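Local coordinates for protein L-Ribose isomerase (Acinetobacter, PDB 4Q0S) that catalyses the isomerisation of L-ribose, probably to L-ribulose and probably at the metal site inside its cupin barrel, at residues Ser142-Val147 with His194-His199; Glu28-Gly33 with Tyr38-Lys43; Gly111-Pro116 with Ala166-Arg171; Asn81-Asp86 with Pro235-Met240; Pro70-Ile75 with Ser173-Leu178. All coordinates share one frame; numbering follows the deposited sequence.

How the interactions relate
From the N terminus, interaction 2 comes first and closes a short loop, folding the chain that leaves helix 19-35 back onto it. Strand 73-82 then supplies two contacts: interaction 5 joins its start to residues 173-178, and interaction 4 joins its end to residues 235-240, so the two loops cross. Interaction 3 falls wholly between the ends of interaction 5, and the two are close neighbours sharing a salt bridge and packing. Interaction 1 crosses both 3 and 5 but lies within the span of interaction 4; it brings the long loop between strands 132-137 and 180-185 to the turn before strand 199-202. Ile75 of interaction 5 also packs on Ala29 of interaction 2.

Interaction 1: residues Ser142-Val147 with His194-His199; sequences SAESGV and HRKHLH. With CO (cobalt (II) ion), chain B.
A type II turn from His194 to His197, just before the cobalt-binding strand of the cupin barrel, is where Lys196 receives Ser142 of the long excursion between strands 132-137 and 180-185. Lys196 takes the third place of the turn with a positive phi of 73°, and its carbonyl accepts the backbone N-H of Ser142, with N to O at 2.7 Å. Ser142 OG sits between its own N and carbonyl carbon, from where it reaches the same Lys196 O weakly, at 3.4 Å.

Farther out, the Lys196 side chain runs nearly straight to CE and crosses that of Glu144 at about a right angle. Their charged ends do not meet directly: a water donates to Glu144 OE1 at 2.9 Å and accepts from Lys196 NZ at 2.6 Å. Glu144 is poorly ordered, whereas NZ is also held by Gly120 O and by Gly87 O of the second subunit.

At the end of the same segment, His199 NE2 binds cobalt at 2.3 Å, and its ND1 donates in the ring plane to His197 O at 2.8 Å, which fixes the ring's rotation. His117, His119 and Glu124 complete the protein ligands of the metal. Ser142 and Leu198 both rest on His118 of strand 113-118, which lies beside strand 199-202.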
# COMPACT_ATOMS: atom_id res chain seq x y z
N SER A 142 18.61 -16.18 29.02
CA SER A 142 19.97 -16.39 29.49
C SER A 142 19.95 -16.03 30.97
O SER A 142 19.47 -14.96 31.34
CB SER A 142 20.93 -15.47 28.74
OG SER A 142 20.65 -14.12 29.05
N ALA A 143 20.46 -16.92 31.81
CA ALA A 143 20.49 -16.66 33.25
C ALA A 143 21.50 -15.58 33.60
O ALA A 143 22.67 -15.65 33.21
CB ALA A 143 20.82 -17.95 34.00
N GLU A 144 21.05 -14.57 34.33
CA GLU A 144 21.92 -13.47 34.74
C GLU A 144 22.36 -13.70 36.19
O GLU A 144 21.58 -13.49 37.12
CB GLU A 144 21.20 -12.13 34.61
CG GLU A 144 22.11 -10.93 34.79
CD GLU A 144 21.42 -9.61 34.49
OE1 GLU A 144 20.46 -9.26 35.21
OE2 GLU A 144 21.84 -8.94 33.52
N SER A 145 23.60 -14.12 36.36
CA SER A 145 24.17 -14.41 37.67
C SER A 145 23.92 -13.37 38.76
O SER A 145 24.15 -12.18 38.57
CB SER A 145 25.68 -14.63 37.54
OG SER A 145 26.26 -14.95 38.79
N GLY A 146 23.45 -13.85 39.91
CA GLY A 146 23.20 -12.98 41.05
C GLY A 146 22.03 -12.02 40.99
O GLY A 146 22.03 -11.01 41.69
N VAL A 147 21.02 -12.33 40.18
CA VAL A 147 19.86 -11.45 40.08
C VAL A 147 18.57 -12.19 39.74
O VAL A 147 18.51 -12.99 38.80
CB VAL A 147 20.09 -10.34 39.03
CG1 VAL A 147 20.33 -10.94 37.66
CG2 VAL A 147 18.89 -9.40 39.00
N HIS A 194 11.12 -11.69 23.98
CA HIS A 194 11.49 -11.12 25.27
C HIS A 194 12.98 -10.89 25.39
O HIS A 194 13.79 -11.59 24.77
CB HIS A 194 11.03 -12.02 26.42
CG HIS A 194 9.56 -12.02 26.65
ND1 HIS A 194 8.84 -10.86 26.88
CD2 HIS A 194 8.66 -13.03 26.70
CE1 HIS A 194 7.57 -11.16 27.07
NE2 HIS A 194 7.43 -12.47 26.97
N ARG A 195 13.34 -9.91 26.20
CA ARG A 195 14.73 -9.60 26.46
C ARG A 195 15.37 -10.85 27.06
O ARG A 195 14.68 -11.69 27.63
CB ARG A 195 14.83 -8.43 27.44
CG ARG A 195 14.07 -8.67 28.74
CD ARG A 195 14.32 -7.55 29.74
NE ARG A 195 13.60 -6.32 29.40
CZ ARG A 195 12.30 -6.14 29.61
NH1 ARG A 195 11.57 -7.09 30.17
NH2 ARG A 195 11.73 -4.98 29.28
N LYS A 196 16.69 -10.94 26.93
CA LYS A 196 17.50 -12.05 27.44
C LYS A 196 17.35 -13.35 26.67
O LYS A 196 17.86 -14.39 27.09
CB LYS A 196 17.23 -12.26 28.94
CG LYS A 196 17.74 -11.10 29.80
CD LYS A 196 17.48 -11.34 31.28
CE LYS A 196 18.18 -10.29 32.15
NZ LYS A 196 17.68 -8.93 31.85
N HIS A 197 16.66 -13.29 25.53
CA HIS A 197 16.48 -14.47 24.70
C HIS A 197 17.32 -14.38 23.45
O HIS A 197 17.29 -13.37 22.74
CB HIS A 197 15.01 -14.62 24.30
CG HIS A 197 14.16 -15.22 25.37
ND1 HIS A 197 13.97 -16.57 25.50
CD2 HIS A 197 13.50 -14.64 26.41
CE1 HIS A 197 13.24 -16.81 26.57
NE2 HIS A 197 12.94 -15.66 27.14
N LEU A 198 18.07 -15.44 23.17
CA LEU A 198 18.89 -15.50 21.97
C LEU A 198 17.96 -15.56 20.76
O LEU A 198 16.97 -16.29 20.76
CB LEU A 198 19.77 -16.74 21.96
CG LEU A 198 20.97 -16.79 22.90
CD1 LEU A 198 21.48 -18.22 22.97
CD2 LEU A 198 22.06 -15.84 22.40
N HIS A 199 18.27 -14.77 19.74
CA HIS A 199 17.45 -14.79 18.54
C HIS A 199 18.23 -14.35 17.31
O HIS A 199 19.26 -13.68 17.40
CB HIS A 199 16.20 -13.91 18.72
CG HIS A 199 16.49 -12.49 19.05
ND1 HIS A 199 16.92 -12.08 20.30
CD2 HIS A 199 16.44 -11.36 18.30
CE1 HIS A 199 17.12 -10.78 20.29
NE2 HIS A 199 16.83 -10.32 19.09
CO CO B . 17.53 -8.15 18.67
O HOH W 1 18.57 -7.55 33.90

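Interaction 2: residues Glu28-Gly33 with Tyr38-Lys43; sequences EAAALG and YPITEK
Ile40 turns its CG1 branch opposite its own carbonyl carbon (chi1 -66°) and extends it fully at chi2, which sends the terminal CD1 into the helix surface formed by Ala30 and Gly33. There CD1 lies 3.5 Å from Ala30 O and 4.0 Å from Gly33 CA, so on this helix the methyl group meets backbone atoms. Glycine has no side chain at this point, which is how the close approach to its CA comes about. The second branch, CG2, meets Ala30 CB more loosely at 4.3 Å.

Tyr38 CB lies beside Gly33 O, at 3.5 Å, and CG, set opposite the backbone N of Tyr38 (chi1 -166°), then leads the ring away from the helix toward the barrel strands. The ring edge faces CG1 of Ile40, and one face carries Pro39 CD.

The contact belongs to the end of helix 19-35, where the chain doubles back along the outside of the cupin barrel. Gly33 O, in the last turns of that helix, accepts the N-H of Tyr38 five residues on, with N to O at 2.9 Å. Pro39 follows at the centre of an inverse gamma turn, marked by a weak bond from Ile40 N to Tyr38 O.

Phe77 of strand 73-82 packs against both Ala30 and Ile40. The Tyr38 hydroxyl is bonded to Asp103 and Ser79 on the barrel strands. Farther back on the helix, Glu28 OE2 is bonded to His109 and Trp66 of the third subunit.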
# COMPACT_ATOMS: atom_id res chain seq x y z
N GLU A 28 17.60 2.03 -2.36
CA GLU A 28 16.53 1.20 -2.92
C GLU A 28 15.65 0.70 -1.79
O GLU A 28 14.44 0.60 -1.94
CB GLU A 28 17.07 -0.03 -3.64
CG GLU A 28 17.47 0.17 -5.09
CD GLU A 28 16.31 0.59 -5.98
OE1 GLU A 28 15.14 0.27 -5.67
OE2 GLU A 28 16.58 1.22 -7.02
N ALA A 29 16.29 0.37 -0.66
CA ALA A 29 15.57 -0.14 0.49
C ALA A 29 14.67 0.92 1.07
O ALA A 29 13.56 0.63 1.50
CB ALA A 29 16.55 -0.65 1.55
N ALA A 30 15.15 2.16 1.10
CA ALA A 30 14.34 3.26 1.62
C ALA A 30 13.12 3.48 0.74
O ALA A 30 12.04 3.80 1.24
CB ALA A 30 15.18 4.54 1.71
N ALA A 31 13.28 3.29 -0.56
CA ALA A 31 12.16 3.47 -1.50
C ALA A 31 11.15 2.35 -1.25
O ALA A 31 9.94 2.58 -1.24
CB ALA A 31 12.67 3.41 -2.95
N LEU A 32 11.66 1.14 -1.04
CA LEU A 32 10.78 0.01 -0.77
C LEU A 32 10.00 0.32 0.51
O LEU A 32 8.79 0.09 0.60
CB LEU A 32 11.62 -1.26 -0.61
CG LEU A 32 10.88 -2.57 -0.31
CD1 LEU A 32 9.93 -2.91 -1.45
CD2 LEU A 32 11.90 -3.69 -0.15
N GLY A 33 10.70 0.85 1.51
CA GLY A 33 10.05 1.18 2.76
C GLY A 33 8.92 2.18 2.58
O GLY A 33 7.85 2.02 3.16
N TYR A 38 6.19 3.10 5.26
CA TYR A 38 6.93 3.30 6.51
C TYR A 38 7.41 4.76 6.40
O TYR A 38 7.90 5.18 5.35
CB TYR A 38 8.13 2.35 6.63
CG TYR A 38 8.69 2.31 8.03
CD1 TYR A 38 8.02 1.63 9.06
CD2 TYR A 38 9.84 3.03 8.37
CE1 TYR A 38 8.48 1.67 10.38
CE2 TYR A 38 10.30 3.08 9.68
CZ TYR A 38 9.62 2.40 10.69
OH TYR A 38 10.07 2.48 11.99
N PRO A 39 7.27 5.55 7.48
CA PRO A 39 7.68 6.96 7.47
C PRO A 39 9.18 7.19 7.51
O PRO A 39 9.73 7.55 8.55
CB PRO A 39 6.97 7.51 8.70
CG PRO A 39 7.07 6.35 9.67
CD PRO A 39 6.71 5.16 8.79
N ILE A 40 9.84 6.99 6.37
CA ILE A 40 11.28 7.18 6.28
C ILE A 40 11.64 8.63 5.92
O ILE A 40 11.27 9.13 4.86
CB ILE A 40 11.87 6.23 5.22
CG1 ILE A 40 11.71 4.78 5.70
CG2 ILE A 40 13.34 6.57 4.97
CD1 ILE A 40 12.29 3.76 4.77
N THR A 41 12.36 9.29 6.83
CA THR A 41 12.79 10.66 6.63
C THR A 41 14.20 10.67 6.04
O THR A 41 14.87 9.63 6.00
CB THR A 41 12.82 11.43 7.96
OG1 THR A 41 13.65 10.74 8.90
CG2 THR A 41 11.41 11.56 8.53
N GLU A 42 14.66 11.83 5.59
CA GLU A 42 15.99 11.94 5.00
C GLU A 42 17.10 11.53 5.95
O GLU A 42 18.01 10.81 5.57
CB GLU A 42 16.26 13.37 4.53
CG GLU A 42 15.58 13.73 3.24
CD GLU A 42 15.82 15.18 2.85
OE1 GLU A 42 17.01 15.58 2.76
OE2 GLU A 42 14.83 15.91 2.65
N LYS A 43 17.01 12.00 7.20
CA LYS A 43 18.03 11.68 8.19
C LYS A 43 18.15 10.18 8.46
O LYS A 43 19.21 9.69 8.86
CB LYS A 43 17.72 12.41 9.50
CG LYS A 43 16.39 12.01 10.12
CD LYS A 43 16.34 12.35 11.61
CE LYS A 43 16.50 13.84 11.86
NZ LYS A 43 16.45 14.15 13.32

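Interaction 3: residues Gly111-Pro116 with Ala166-Arg171; sequences GKFCPP and ALPKGR
Ala166 meets Phe113 through its carbonyl: Ala166 O stands at the rim of the aromatic ring, near its plane, 3.1 Å from CZ. The same oxygen accepts from a water at 2.8 Å, and that water also donates to Gly111 O, bridging the two backbones.

Leu167 points its CB away from the strand, but its chain brings CD2 round to Phe113 CE2 at 3.7 Å. The two side chains cross at about a right angle. Pro168 comes next and lies over one face of the ring, its CD 4.2 Å from the ring centroid and 23° off the normal, a CH-pi contact offset toward the rim. Phe113 is thus held by a carbonyl at its edge and a proline methylene over a face. The segment then turns, with Arg171 N bonded to Pro168 O at 3.0 Å.

The Tyr175 ring also meets Phe113, the two planes at about 70°. Strand 113-118 belongs to the five-stranded sheet of the cupin barrel; farther along it, beyond the corner at Pro116, His117 binds cobalt. Cys114 touches the bound ribitol while Phe113 turns to the other side, under the loop between strands 132-137 and 180-185, as expected for neighbouring residues of a barrel strand.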
# COMPACT_ATOMS: atom_id res chain seq x y z
N GLY A 111 18.29 -15.08 1.85
CA GLY A 111 19.43 -15.82 2.37
C GLY A 111 20.21 -15.12 3.47
O GLY A 111 20.90 -15.78 4.24
N LYS A 112 20.09 -13.80 3.56
CA LYS A 112 20.83 -13.04 4.57
C LYS A 112 20.20 -13.12 5.97
O LYS A 112 19.01 -13.40 6.11
CB LYS A 112 20.95 -11.58 4.10
CG LYS A 112 21.50 -11.44 2.66
CD LYS A 112 23.00 -11.67 2.61
CE LYS A 112 23.58 -11.49 1.20
NZ LYS A 112 23.26 -12.61 0.27
N PHE A 113 21.01 -12.87 7.00
CA PHE A 113 20.55 -12.97 8.38
C PHE A 113 20.83 -11.76 9.28
O PHE A 113 21.73 -10.97 9.01
CB PHE A 113 21.26 -14.12 9.13
CG PHE A 113 21.07 -15.48 8.54
CD1 PHE A 113 21.63 -15.82 7.31
CD2 PHE A 113 20.40 -16.47 9.26
CE1 PHE A 113 21.53 -17.12 6.81
CE2 PHE A 113 20.29 -17.76 8.78
CZ PHE A 113 20.86 -18.09 7.55
N CYS A 114 20.05 -11.67 10.35
CA CYS A 114 20.29 -10.71 11.42
C CYS A 114 20.87 -11.82 12.32
O CYS A 114 20.14 -12.71 12.76
CB CYS A 114 19.00 -10.17 12.03
SG CYS A 114 19.29 -9.20 13.55
N PRO A 115 22.18 -11.79 12.59
CA PRO A 115 22.86 -12.80 13.41
C PRO A 115 22.44 -13.06 14.86
O PRO A 115 21.87 -12.20 15.53
CB PRO A 115 24.33 -12.38 13.30
CG PRO A 115 24.23 -10.90 13.27
CD PRO A 115 23.08 -10.67 12.30
N PRO A 116 22.73 -14.27 15.36
CA PRO A 116 22.40 -14.67 16.73
C PRO A 116 22.90 -13.66 17.75
O PRO A 116 24.07 -13.27 17.75
CB PRO A 116 23.11 -16.01 16.88
CG PRO A 116 22.94 -16.61 15.52
CD PRO A 116 23.26 -15.43 14.61
N ALA A 166 20.77 -22.92 5.14
CA ALA A 166 22.16 -22.58 4.90
C ALA A 166 22.59 -21.44 5.81
O ALA A 166 22.01 -20.35 5.77
CB ALA A 166 22.36 -22.18 3.44
N LEU A 167 23.60 -21.69 6.64
CA LEU A 167 24.11 -20.70 7.56
C LEU A 167 25.40 -20.09 7.03
O LEU A 167 26.09 -20.70 6.20
CB LEU A 167 24.35 -21.34 8.93
CG LEU A 167 23.13 -21.91 9.65
CD1 LEU A 167 23.56 -22.60 10.94
CD2 LEU A 167 22.16 -20.77 9.96
N PRO A 168 25.75 -18.88 7.48
CA PRO A 168 26.99 -18.24 7.00
C PRO A 168 28.22 -19.09 7.33
O PRO A 168 28.32 -19.68 8.41
CB PRO A 168 26.99 -16.90 7.73
CG PRO A 168 25.53 -16.64 8.00
CD PRO A 168 25.02 -18.00 8.40
N LYS A 169 29.16 -19.14 6.39
CA LYS A 169 30.39 -19.90 6.59
C LYS A 169 31.18 -19.31 7.75
O LYS A 169 31.46 -18.11 7.78
CB LYS A 169 31.26 -19.86 5.33
CG LYS A 169 30.60 -20.43 4.09
CD LYS A 169 30.24 -21.90 4.26
CE LYS A 169 29.72 -22.49 2.96
NZ LYS A 169 28.61 -21.67 2.40
N GLY A 170 31.53 -20.16 8.71
CA GLY A 170 32.28 -19.70 9.86
C GLY A 170 31.42 -19.08 10.95
O GLY A 170 31.94 -18.54 11.92
N ARG A 171 30.10 -19.17 10.79
CA ARG A 171 29.17 -18.61 11.77
C ARG A 171 28.16 -19.68 12.20
O ARG A 171 27.32 -19.43 13.05
CB ARG A 171 28.41 -17.42 11.17
CG ARG A 171 29.27 -16.26 10.70
CD ARG A 171 29.86 -15.49 11.87
NE ARG A 171 30.74 -14.41 11.43
CZ ARG A 171 30.36 -13.15 11.24
NH1 ARG A 171 29.11 -12.79 11.46
NH2 ARG A 171 31.24 -12.25 10.84
O HOH W 2 20.54 -18.52 4.20

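Interaction 4: residues Asn81-Asp86 with Pro235-Met240; sequences NEPAVD and PSWLGM
A hydrogen bond of 2.7 Å from Ala84 N to Glu82 OE2 spans Pro83, the residue that meets the indole of Trp237. The carboxylate is approached on its anti side, with the donor 32° out of its plane. Glu82 reaches the amide because its chain bends at chi2 (57°), curling back over the following peptides where the chain leaves strand 73-82.

Across the contact, the six-membered ring of Trp237 does all the touching. Pro83 CB is 3.6 Å from CZ3 and 3.8 Å from CH2, coming at the ring obliquely, while the Pro83 carbonyl oxygen passes CH2 at 3.8 Å. Val85 CG2 touches CZ2 at 4.1 Å from a similarly slanted direction. The indole is carried outward by a chi1 of -70°, which sets CG opposite the carbonyl carbon of Trp237. That residue starts a type II turn to Met240, closed by the bond from Met240 N to Trp237 O.

Tyr219 and His221 also meet the indole, His221 edge-to-face, so the ring is wedged between the end of strand 73-82 and the chain that follows strand 211-217. The loop carrying Pro83 and Val85 also packs and bonds against the second subunit: Ala84 O and Asp86 O both accept from Arg195 of that subunit, and the Asp86 carboxylate accepts from the backbone N-H groups of its Phe152, Ser153 and Gly154.

No hydrogen bond joins residues 81-86 to 235-240. Their contact depends on shape and burial of apolar surface, whereas the directional bonds hold the loop itself and its subunit interface.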
# COMPACT_ATOMS: atom_id res chain seq x y z
N ASN A 81 13.34 6.15 18.73
CA ASN A 81 14.13 5.53 19.78
C ASN A 81 13.98 6.52 20.92
O ASN A 81 14.88 7.29 21.24
CB ASN A 81 15.59 5.35 19.36
CG ASN A 81 16.32 4.34 20.23
OD1 ASN A 81 15.71 3.40 20.75
ND2 ASN A 81 17.63 4.51 20.37
N GLU A 82 12.79 6.48 21.50
CA GLU A 82 12.38 7.36 22.58
C GLU A 82 12.67 6.76 23.95
O GLU A 82 12.20 5.68 24.29
CB GLU A 82 10.88 7.64 22.44
CG GLU A 82 10.21 8.27 23.64
CD GLU A 82 10.86 9.57 24.05
OE1 GLU A 82 11.23 10.36 23.16
OE2 GLU A 82 10.99 9.80 25.27
N PRO A 83 13.46 7.48 24.77
CA PRO A 83 13.81 7.00 26.11
C PRO A 83 12.58 6.80 26.99
O PRO A 83 12.54 5.87 27.79
CB PRO A 83 14.73 8.11 26.65
CG PRO A 83 15.39 8.62 25.40
CD PRO A 83 14.22 8.70 24.43
N ALA A 84 11.59 7.66 26.82
CA ALA A 84 10.36 7.61 27.61
C ALA A 84 10.70 7.84 29.09
O ALA A 84 10.09 7.25 29.99
CB ALA A 84 9.66 6.26 27.43
N VAL A 85 11.67 8.71 29.33
CA VAL A 85 12.11 9.04 30.68
C VAL A 85 11.28 10.15 31.30
O VAL A 85 11.13 10.20 32.52
CB VAL A 85 13.61 9.44 30.68
CG1 VAL A 85 13.95 10.28 31.90
CG2 VAL A 85 14.47 8.18 30.65
N ASP A 86 10.75 11.04 30.46
CA ASP A 86 9.94 12.15 30.94
C ASP A 86 8.66 11.71 31.64
O ASP A 86 7.91 10.88 31.12
CB ASP A 86 9.56 13.09 29.79
CG ASP A 86 10.75 13.83 29.24
OD1 ASP A 86 11.54 13.24 28.48
OD2 ASP A 86 10.91 15.02 29.59
N PRO A 235 22.22 9.26 33.44
CA PRO A 235 23.67 9.06 33.54
C PRO A 235 24.17 7.70 33.06
O PRO A 235 24.94 7.62 32.10
CB PRO A 235 23.95 9.31 35.01
CG PRO A 235 23.00 10.43 35.31
CD PRO A 235 21.72 9.97 34.64
N SER A 236 23.74 6.64 33.73
CA SER A 236 24.16 5.28 33.39
C SER A 236 24.01 4.93 31.91
O SER A 236 24.86 4.24 31.35
CB SER A 236 23.37 4.26 34.22
OG SER A 236 21.99 4.32 33.94
N TRP A 237 22.95 5.41 31.27
CA TRP A 237 22.71 5.13 29.86
C TRP A 237 23.91 5.46 28.97
O TRP A 237 24.07 4.88 27.90
CB TRP A 237 21.50 5.92 29.37
CG TRP A 237 20.19 5.43 29.91
CD1 TRP A 237 19.94 4.98 31.18
CD2 TRP A 237 18.93 5.42 29.23
NE1 TRP A 237 18.61 4.69 31.32
CE2 TRP A 237 17.96 4.95 30.14
CE3 TRP A 237 18.53 5.77 27.93
CZ2 TRP A 237 16.61 4.83 29.80
CZ3 TRP A 237 17.19 5.64 27.59
CH2 TRP A 237 16.24 5.17 28.53
N LEU A 238 24.74 6.40 29.42
CA LEU A 238 25.91 6.82 28.66
C LEU A 238 26.88 5.68 28.37
O LEU A 238 27.40 5.04 29.29
CB LEU A 238 26.64 7.94 29.40
CG LEU A 238 27.90 8.51 28.74
CD1 LEU A 238 27.56 9.07 27.36
CD2 LEU A 238 28.47 9.60 29.62
N GLY A 239 27.13 5.42 27.09
CA GLY A 239 28.03 4.36 26.69
C GLY A 239 27.47 2.96 26.87
O GLY A 239 28.04 1.98 26.39
N MET A 240 26.33 2.87 27.55
CA MET A 240 25.68 1.59 27.80
C MET A 240 25.44 0.80 26.52
O MET A 240 24.93 1.33 25.53
CB MET A 240 24.34 1.84 28.50
CG MET A 240 23.59 0.59 28.91
SD MET A 240 21.99 1.02 29.60
CE MET A 240 22.47 1.71 31.19

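Interaction 5: residues Pro70-Ile75 with Ser173-Leu178; sequences PYEAMI and SSYEKL
Glu72 and Tyr175 approach from opposite directions and meet in a short hydrogen bond, Tyr175 OH donating to Glu72 OE2 at 2.6 Å. The hydroxyl comes to the anti side of the carboxylate and lies 33° out of its plane, and carboxylate and ring planes are 58° apart. Seen from the tyrosine, OE2 is at the ring edge, near its plane, and also lies 3.3 Å from CE1. Glu72 gets there by an extended chain, with chi2 at -176° carrying the carboxylate straight out from CB.

Water makes the second kind of link. One molecule donates to Glu72 OE2 at 2.9 Å and to Ser174 OG at 2.8 Å, so OE2 accepts two bonds and Ser174 OG, itself 4.4 Å from Glu72 OE2, is joined indirectly. Ser174 OG is bonded as well to the carbonyl of Arg171.

These links tie the chain entering strand 73-82 of the cupin barrel to the end of the long loop between strands 132-137 and 180-185. Tyr175 opens a type I turn here, closed by the bond from Leu178 N to Tyr175 O at 2.9 Å.

Charge pairing is borne by the other carboxylate oxygen: Glu72 OE1 forms a salt bridge with Arg171 NH1, and Arg171 NH2 has Asp56 as a further acidic partner. Together, the arginine and the two bonds to OE2 would favour an ionised glutamate.

Packing comes from strand 113-118, where Pro115 CB lies against the Glu72 carboxylate. Apolar contacts are made by the Tyr175 ring, which rests on Pro116, and by Ala200 of strand 199-202, against which Tyr175 and Leu178 both lie.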
# COMPACT_ATOMS: atom_id res chain seq x y z
N PRO A 70 24.18 -17.12 2.05
CA PRO A 70 24.08 -16.89 3.49
C PRO A 70 25.15 -15.98 4.09
O PRO A 70 26.31 -16.38 4.25
CB PRO A 70 24.13 -18.30 4.07
CG PRO A 70 25.04 -19.01 3.11
CD PRO A 70 24.54 -18.52 1.76
N TYR A 71 24.76 -14.74 4.39
CA TYR A 71 25.66 -13.78 5.00
C TYR A 71 24.88 -13.03 6.07
O TYR A 71 23.65 -13.04 6.06
CB TYR A 71 26.21 -12.81 3.95
CG TYR A 71 27.32 -13.40 3.11
CD1 TYR A 71 28.62 -13.49 3.60
CD2 TYR A 71 27.06 -13.92 1.84
CE1 TYR A 71 29.64 -14.08 2.85
CE2 TYR A 71 28.07 -14.51 1.08
CZ TYR A 71 29.36 -14.59 1.60
OH TYR A 71 30.36 -15.18 0.86
N GLU A 72 25.59 -12.40 7.00
CA GLU A 72 24.94 -11.66 8.07
C GLU A 72 25.09 -10.16 7.81
O GLU A 72 26.14 -9.56 8.05
CB GLU A 72 25.54 -12.08 9.42
CG GLU A 72 25.51 -13.61 9.58
CD GLU A 72 25.99 -14.12 10.93
OE1 GLU A 72 26.79 -13.44 11.60
OE2 GLU A 72 25.57 -15.24 11.31
N ALA A 73 24.01 -9.59 7.29
CA ALA A 73 23.94 -8.18 6.94
C ALA A 73 22.47 -7.80 6.78
O ALA A 73 21.64 -8.63 6.40
CB ALA A 73 24.69 -7.93 5.64
N MET A 74 22.16 -6.54 7.06
CA MET A 74 20.78 -6.08 6.97
C MET A 74 20.73 -4.57 6.98
O MET A 74 21.75 -3.90 7.21
CB MET A 74 19.99 -6.59 8.17
CG MET A 74 20.38 -5.85 9.45
SD MET A 74 19.75 -6.61 10.95
CE MET A 74 17.99 -6.33 10.71
N ILE A 75 19.54 -4.05 6.77
CA ILE A 75 19.32 -2.61 6.78
C ILE A 75 18.30 -2.29 7.85
O ILE A 75 17.34 -3.04 8.03
CB ILE A 75 18.78 -2.11 5.42
CG1 ILE A 75 19.85 -2.26 4.35
CG2 ILE A 75 18.31 -0.66 5.55
CD1 ILE A 75 19.42 -1.75 3.00
N SER A 173 28.12 -22.45 14.12
CA SER A 173 27.98 -22.75 15.54
C SER A 173 27.30 -21.67 16.37
O SER A 173 26.77 -21.95 17.45
CB SER A 173 29.36 -23.06 16.14
OG SER A 173 30.20 -21.92 16.10
N SER A 174 27.29 -20.43 15.88
CA SER A 174 26.65 -19.36 16.64
C SER A 174 25.14 -19.57 16.73
O SER A 174 24.47 -18.98 17.58
CB SER A 174 26.95 -18.00 15.99
OG SER A 174 26.33 -17.88 14.72
N TYR A 175 24.61 -20.43 15.86
CA TYR A 175 23.18 -20.71 15.82
C TYR A 175 22.74 -21.94 16.64
O TYR A 175 21.54 -22.15 16.84
CB TYR A 175 22.72 -20.90 14.37
CG TYR A 175 22.83 -19.65 13.52
CD1 TYR A 175 24.06 -19.21 13.05
CD2 TYR A 175 21.69 -18.92 13.19
CE1 TYR A 175 24.16 -18.05 12.27
CE2 TYR A 175 21.77 -17.76 12.41
CZ TYR A 175 23.01 -17.33 11.96
OH TYR A 175 23.10 -16.18 11.20
N GLU A 176 23.71 -22.73 17.08
CA GLU A 176 23.47 -23.95 17.85
C GLU A 176 22.36 -23.91 18.89
O GLU A 176 21.47 -24.76 18.88
CB GLU A 176 24.76 -24.39 18.55
CG GLU A 176 25.70 -25.22 17.71
CD GLU A 176 25.07 -26.52 17.26
OE1 GLU A 176 24.44 -26.54 16.17
OE2 GLU A 176 25.18 -27.52 18.00
N LYS A 177 22.40 -22.92 19.77
CA LYS A 177 21.41 -22.79 20.84
C LYS A 177 20.05 -22.23 20.43
O LYS A 177 19.10 -22.26 21.22
CB LYS A 177 21.97 -21.94 21.98
CG LYS A 177 23.03 -22.62 22.82
CD LYS A 177 23.54 -21.67 23.90
CE LYS A 177 24.25 -22.41 25.03
NZ LYS A 177 25.45 -23.15 24.58
N LEU A 178 19.94 -21.70 19.22
CA LEU A 178 18.67 -21.14 18.75
C LEU A 178 17.88 -22.24 18.06
O LEU A 178 17.60 -22.17 16.86
CB LEU A 178 18.92 -19.97 17.79
CG LEU A 178 19.55 -18.73 18.45
CD1 LEU A 178 20.95 -19.07 18.98
CD2 LEU A 178 19.63 -17.60 17.42
O HOH W 3 26.74 -15.21 14.00